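Exo beta-1,2-glucooligosaccharide sophorohydrolase (non-reducing end) (Parabacteroides distasonis ATCC 8503, PDB 5Z06) hydrolyses linear beta-1,2-glucan and beta-1,2-glucooligosaccharides of four or more units as an exo-type enzyme, releasing sophorose from the non-reducing end. Local coordinates at residues Arg238-Arg243 / Asn313-Asn318; Asn318-Thr323 / Val380-Pro385. One frame throughout, in Å; residues are numbered along the deposited sequence.

Contact 1: Arg238-Arg243 / Asn313-Asn318; sequences RPWMNR and NIPGRN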
loop_
_atom_site.group_PDB
_atom_site.type_symbol
_atom_site.label_atom_id
_atom_site.label_comp_id
_atom_site.label_asym_id
_atom_site.label_seq_id
_atom_site.Cartn_x
_atom_site.Cartn_y
_atom_site.Cartn_z
ATOM N N ARG A 238 -2.957 -6.220 -14.728
ATOM C CA ARG A 238 -4.351 -6.454 -14.510
ATOM C C ARG A 238 -5.135 -5.169 -14.810
ATOM O O ARG A 238 -4.570 -4.074 -14.711
ATOM C CB ARG A 238 -4.558 -6.872 -13.062
ATOM C CG ARG A 238 -3.965 -8.215 -12.702
ATOM C CD ARG A 238 -4.839 -9.313 -13.247
ATOM N NE ARG A 238 -4.224 -10.626 -13.138
ATOM C CZ ARG A 238 -4.811 -11.769 -13.503
ATOM N NH1 ARG A 238 -6.053 -11.772 -13.973
ATOM N NH2 ARG A 238 -4.153 -12.930 -13.387
ATOM N N PRO A 239 -6.435 -5.293 -15.162
ATOM C CA PRO A 239 -7.280 -4.149 -15.586
ATOM C C PRO A 239 -7.418 -2.970 -14.596
ATOM O O PRO A 239 -7.683 -1.861 -15.017
ATOM C CB PRO A 239 -8.658 -4.795 -15.839
ATOM C CG PRO A 239 -8.418 -6.264 -15.880
ATOM C CD PRO A 239 -7.238 -6.521 -15.001
ATOM N N TRP A 240 -7.218 -3.234 -13.308
ATOM C CA TRP A 240 -7.161 -2.209 -12.245
ATOM C C TRP A 240 -5.906 -1.327 -12.279
ATOM O O TRP A 240 -5.828 -0.328 -11.563
ATOM C CB TRP A 240 -7.324 -2.844 -10.839
ATOM C CG TRP A 240 -6.448 -4.050 -10.538
ATOM C CD1 TRP A 240 -6.798 -5.371 -10.681
ATOM C CD2 TRP A 240 -5.111 -4.049 -10.024
ATOM N NE1 TRP A 240 -5.749 -6.185 -10.298
ATOM C CE2 TRP A 240 -4.705 -5.397 -9.893
ATOM C CE3 TRP A 240 -4.219 -3.044 -9.657
ATOM C CZ2 TRP A 240 -3.438 -5.759 -9.420
ATOM C CZ3 TRP A 240 -2.954 -3.400 -9.194
ATOM C CH2 TRP A 240 -2.577 -4.746 -9.073
ATOM N N MET A 241 -4.936 -1.675 -13.118
ATOM C CA MET A 241 -3.773 -0.832 -13.334
ATOM C C MET A 241 -3.662 -0.512 -14.836
ATOM O O MET A 241 -3.263 -1.369 -15.610
ATOM C CB MET A 241 -2.544 -1.582 -12.793
ATOM C CG MET A 241 -1.253 -0.802 -12.669
ATOM S SD MET A 241 -1.342 0.663 -11.641
ATOM C CE MET A 241 -1.650 -0.099 -10.057
ATOM N N ASN A 242 -4.008 0.717 -15.230
ATOM C CA ASN A 242 -3.856 1.215 -16.611
ATOM C C ASN A 242 -2.493 1.861 -16.862
ATOM O O ASN A 242 -2.356 2.885 -17.557
ATOM C CB ASN A 242 -4.949 2.232 -16.936
ATOM C CG ASN A 242 -6.332 1.631 -16.869
ATOM O OD1 ASN A 242 -6.557 0.464 -17.239
ATOM N ND2 ASN A 242 -7.272 2.421 -16.380
ATOM N N ARG A 243 -1.473 1.218 -16.328
ATOM C CA ARG A 243 -0.208 1.841 -16.181
ATOM C C ARG A 243 0.825 0.779 -16.016
ATOM O O ARG A 243 0.562 -0.215 -15.359
ATOM C CB ARG A 243 -0.240 2.659 -14.910
ATOM C CG ARG A 243 0.428 3.947 -15.121
ATOM C CD ARG A 243 0.548 4.734 -13.834
ATOM N NE ARG A 243 0.165 6.075 -14.174
ATOM C CZ ARG A 243 0.843 6.883 -14.979
ATOM N NH1 ARG A 243 2.018 6.547 -15.491
ATOM N NH2 ARG A 243 0.346 8.072 -15.226
ATOM N N ASN A 313 -6.253 1.005 -0.445
ATOM C CA ASN A 313 -5.062 0.444 -1.064
ATOM C C ASN A 313 -5.404 -0.045 -2.455
ATOM O O ASN A 313 -6.567 -0.311 -2.750
ATOM C CB ASN A 313 -4.463 -0.715 -0.229
ATOM C CG ASN A 313 -5.408 -1.873 -0.084
ATOM O OD1 ASN A 313 -6.375 -1.797 0.678
ATOM N ND2 ASN A 313 -5.163 -2.941 -0.840
ATOM N N ILE A 314 -4.363 -0.169 -3.272
ATOM C CA ILE A 314 -4.444 -0.701 -4.636
ATOM C C ILE A 314 -3.338 -1.759 -4.787
ATOM O O ILE A 314 -2.155 -1.461 -4.507
ATOM C CB ILE A 314 -4.283 0.430 -5.678
ATOM C CG1 ILE A 314 -5.289 1.572 -5.385
ATOM C CG2 ILE A 314 -4.439 -0.100 -7.102
ATOM C CD1 ILE A 314 -5.227 2.736 -6.376
ATOM N N PRO A 315 -3.688 -2.985 -5.182
ATOM C CA PRO A 315 -5.052 -3.410 -5.437
ATOM C C PRO A 315 -5.770 -3.718 -4.141
ATOM O O PRO A 315 -5.241 -4.440 -3.289
ATOM C CB PRO A 315 -4.870 -4.680 -6.246
ATOM C CG PRO A 315 -3.566 -5.253 -5.762
ATOM C CD PRO A 315 -2.716 -4.066 -5.454
ATOM N N GLY A 316 -6.963 -3.162 -3.990
ATOM C CA GLY A 316 -7.782 -3.392 -2.803
ATOM C C GLY A 316 -9.247 -3.402 -3.184
ATOM O O GLY A 316 -9.598 -3.867 -4.272
ATOM N N ARG A 317 -10.097 -2.909 -2.287
ATOM C CA ARG A 317 -11.488 -2.653 -2.616
ATOM C C ARG A 317 -11.511 -1.613 -3.694
ATOM O O ARG A 317 -10.784 -0.627 -3.634
ATOM C CB ARG A 317 -12.264 -2.125 -1.420
ATOM C CG ARG A 317 -12.340 -3.122 -0.292
ATOM C CD ARG A 317 -13.142 -4.355 -0.686
ATOM N NE ARG A 317 -13.284 -5.188 0.495
ATOM C CZ ARG A 317 -14.211 -5.016 1.432
ATOM N NH1 ARG A 317 -15.124 -4.050 1.333
ATOM N NH2 ARG A 317 -14.228 -5.827 2.477
ATOM N N ASN A 318 -12.329 -1.861 -4.696
ATOM C CA ASN A 318 -12.474 -0.957 -5.798
ATOM C C ASN A 318 -13.197 0.328 -5.367
ATOM O O ASN A 318 -12.906 1.433 -5.870
ATOM C CB ASN A 318 -13.212 -1.676 -6.929
ATOM C CG ASN A 318 -13.409 -0.801 -8.142
ATOM O OD1 ASN A 318 -14.542 -0.602 -8.612
ATOM N ND2 ASN A 318 -12.311 -0.251 -8.649
#

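Contact 2: Asn318-Thr323 / Val380-Pro385; sequences NDMIAT and VAFFGP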
loop_
_atom_site.group_PDB
_atom_site.type_symbol
_atom_site.label_atom_id
_atom_site.label_comp_id
_atom_site.label_asym_id
_atom_site.label_seq_id
_atom_site.Cartn_x
_atom_site.Cartn_y
_atom_site.Cartn_z
ATOM N N ASN A 318 -12.329 -1.861 -4.696
ATOM C CA ASN A 318 -12.474 -0.957 -5.798
ATOM C C ASN A 318 -13.197 0.328 -5.367
ATOM O O ASN A 318 -12.906 1.433 -5.870
ATOM C CB ASN A 318 -13.212 -1.676 -6.929
ATOM C CG ASN A 318 -13.409 -0.801 -8.142
ATOM O OD1 ASN A 318 -14.542 -0.602 -8.612
ATOM N ND2 ASN A 318 -12.311 -0.251 -8.649
ATOM N N ASP A 319 -14.140 0.196 -4.441
ATOM C CA ASP A 319 -15.062 1.292 -4.122
ATOM C C ASP A 319 -14.811 1.959 -2.796
ATOM O O ASP A 319 -15.331 3.039 -2.545
ATOM C CB ASP A 319 -16.502 0.783 -4.134
ATOM C CG ASP A 319 -16.915 0.218 -5.484
ATOM O OD1 ASP A 319 -16.330 0.590 -6.525
ATOM O OD2 ASP A 319 -17.839 -0.603 -5.493
ATOM N N MET A 320 -14.008 1.340 -1.948
ATOM C CA MET A 320 -13.873 1.819 -0.604
ATOM C C MET A 320 -12.774 2.841 -0.529
ATOM O O MET A 320 -11.628 2.547 -0.852
ATOM C CB MET A 320 -13.569 0.661 0.333
ATOM C CG MET A 320 -13.599 1.031 1.780
ATOM S SD MET A 320 -13.174 -0.410 2.757
ATOM C CE MET A 320 -11.400 -0.496 2.489
ATOM N N ILE A 321 -13.133 4.031 -0.067
ATOM C CA ILE A 321 -12.167 5.081 0.214
ATOM C C ILE A 321 -11.881 5.171 1.689
ATOM O O ILE A 321 -12.693 4.792 2.526
ATOM C CB ILE A 321 -12.545 6.439 -0.403
ATOM C CG1 ILE A 321 -13.825 7.043 0.175
ATOM C CG2 ILE A 321 -12.629 6.294 -1.903
ATOM C CD1 ILE A 321 -13.583 8.048 1.274
ATOM N N ALA A 322 -10.659 5.582 1.988
ATOM C CA ALA A 322 -10.204 5.778 3.356
ATOM C C ALA A 322 -10.171 7.288 3.538
ATOM O O ALA A 322 -9.560 7.997 2.747
ATOM C CB ALA A 322 -8.830 5.178 3.558
ATOM N N THR A 323 -10.863 7.775 4.560
ATOM C CA THR A 323 -11.030 9.193 4.728
ATOM C C THR A 323 -9.776 9.887 5.193
ATOM O O THR A 323 -9.521 11.003 4.772
ATOM C CB THR A 323 -12.158 9.466 5.720
ATOM O OG1 THR A 323 -11.918 8.688 6.883
ATOM C CG2 THR A 323 -13.472 9.064 5.089
ATOM N N VAL A 380 -18.346 1.928 5.392
ATOM C CA VAL A 380 -17.988 0.535 5.256
ATOM C C VAL A 380 -17.324 0.186 6.574
ATOM O O VAL A 380 -16.389 0.853 6.987
ATOM C CB VAL A 380 -17.017 0.304 4.062
ATOM C CG1 VAL A 380 -16.580 -1.157 3.982
ATOM C CG2 VAL A 380 -17.671 0.754 2.758
ATOM N N ALA A 381 -17.811 -0.865 7.219
ATOM C CA ALA A 381 -17.281 -1.333 8.488
ATOM C C ALA A 381 -16.137 -2.310 8.204
ATOM O O ALA A 381 -16.138 -3.473 8.605
ATOM C CB ALA A 381 -18.395 -1.967 9.310
ATOM N N PHE A 382 -15.119 -1.783 7.534
ATOM C CA PHE A 382 -14.023 -2.580 7.027
ATOM C C PHE A 382 -13.217 -3.249 8.132
ATOM O O PHE A 382 -12.781 -4.369 7.961
ATOM C CB PHE A 382 -13.102 -1.709 6.180
ATOM C CG PHE A 382 -12.018 -2.474 5.485
ATOM C CD1 PHE A 382 -12.336 -3.463 4.561
ATOM C CD2 PHE A 382 -10.677 -2.202 5.748
ATOM C CE1 PHE A 382 -11.346 -4.165 3.911
ATOM C CE2 PHE A 382 -9.680 -2.900 5.102
ATOM C CZ PHE A 382 -10.013 -3.883 4.182
ATOM N N PHE A 383 -13.024 -2.551 9.246
ATOM C CA PHE A 383 -12.284 -3.086 10.398
ATOM C C PHE A 383 -13.118 -3.925 11.369
ATOM O O PHE A 383 -12.597 -4.396 12.394
ATOM C CB PHE A 383 -11.601 -1.950 11.174
ATOM C CG PHE A 383 -10.407 -1.357 10.489
ATOM C CD1 PHE A 383 -9.851 -1.909 9.329
ATOM C CD2 PHE A 383 -9.784 -0.274 11.071
ATOM C CE1 PHE A 383 -8.737 -1.352 8.756
ATOM C CE2 PHE A 383 -8.665 0.282 10.500
ATOM C CZ PHE A 383 -8.149 -0.257 9.338
ATOM N N GLY A 384 -14.390 -4.110 11.057
ATOM C CA GLY A 384 -15.259 -4.936 11.844
ATOM C C GLY A 384 -16.530 -4.190 12.142
ATOM O O GLY A 384 -16.578 -2.964 11.992
ATOM N N PRO A 385 -17.561 -4.921 12.599
ATOM C CA PRO A 385 -18.903 -4.351 12.799
ATOM C C PRO A 385 -18.980 -3.279 13.898
ATOM O O PRO A 385 -19.902 -2.490 13.903
ATOM C CB PRO A 385 -19.755 -5.583 13.144
ATOM C CG PRO A 385 -18.777 -6.514 13.827
ATOM C CD PRO A 385 -17.488 -6.328 13.058
#

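Contact 1: Arg238-Arg243 / Asn313-Asn318
The indole of Trp240 has Pro315 on one face and, on the opposite face, CB of Arg238 from its own turn; Ile314 CG2 approaches the six-membered ring obliquely, and Tyr6 makes an edge-to-face ring contact with the indole. The Trp240-Pro315 pair is a CH-pi contact, proline over the tryptophan face, a clear case of a flat aromatic surface matched to a puckered aliphatic ring. CB of Pro315 stands 3.5 Å from the centroid of the six-membered ring of Trp240, only 5° off the ring normal. CG and CD of the same proline spread over the outer carbons, with Pro315 CG 3.5 Å from Trp240 CH2.

Two backbone features present these surfaces. Trp240 occupies the third position of a type I beta turn from Arg238 to Met241, closed by a hydrogen bond of 2.9 Å from Met241 N to Arg238 O. Its CG sits between the backbone N and the carbonyl carbon (chi1 49°), a position that brings the indole back over Arg238 while offering its other face to Pro315. In the other segment, a cis peptide bond precedes Pro315, just as the chain leaves strand 313-314.

No hydrogen bond joins the two segments, so shape and apolar surface carry the contact, in which the loop between strands 232-237 and 243-247 of the beta-rich part meets the chain leading into the helical part. The polar groups look elsewhere: Arg238 forms salt bridges with Asp7 and with Glu12, a calcium ligand, and Pro315 O accepts a hydrogen bond from Asn78. CG2 of Ile314 lies 3.9 Å from Trp240 CE3 and 4.1 Å from CE of Met241, whose chain bends twice to reach it.

Contact 2: Asn318-Thr323 / Val380-Pro385
Met320 and Phe382 form a Met-aromatic contact that illustrates how one flexible thioether can serve two neighbours. From CB, which points toward the loop 380-385, the Met320 chain runs extended, with CG anti to the backbone N (chi1 -172°). CG brushes Val380, 4.2 Å from its CB. SD then lies 3.7 Å from Val380 CG1 and 3.6 Å from Phe382 CG, approaching the ring obliquely. A bend at chi3 (75°) turns the terminal CE onto the Phe382 face, where it sits over the centre in a CH-pi contact. Phe382 opens the corner of a type I beta turn from Ala381 to Gly384, and its ring also meets Phe371 edge-to-face. Strand 371-373 pairs antiparallel with strand 320-322, and Met320 reaches from that small sheet to the loop that follows it. A serine in place of Phe382 would probably leave the Met320 methyl without its aromatic platform and free to turn, and deprive Phe371 of one of its ring partners. Met320 CE stands 3.6 Å from the Phe382 ring centroid, 9° off the normal.

Overall arrangement
Contacts 1 and 2 follow in series along the chain and share Asn318, with their centres 16 Å apart. Contact 1 uses the end of strand 313-314 and the residue after it, and contact 2 opens just before strand 320-322, which leads directly into helix 323-338. Arg317 bridges them: it lies in segment 313-318, forms a salt bridge with Asp79, and packs its NH2 3.6 Å from Phe382 CE1 of contact 2. One short stretch of chain is thus held from two directions, by the turn at 238-241 and by the loop 380-385. The bound calcium ion lies on the side of contact 1, about 13 Å from the Trp240 side chain.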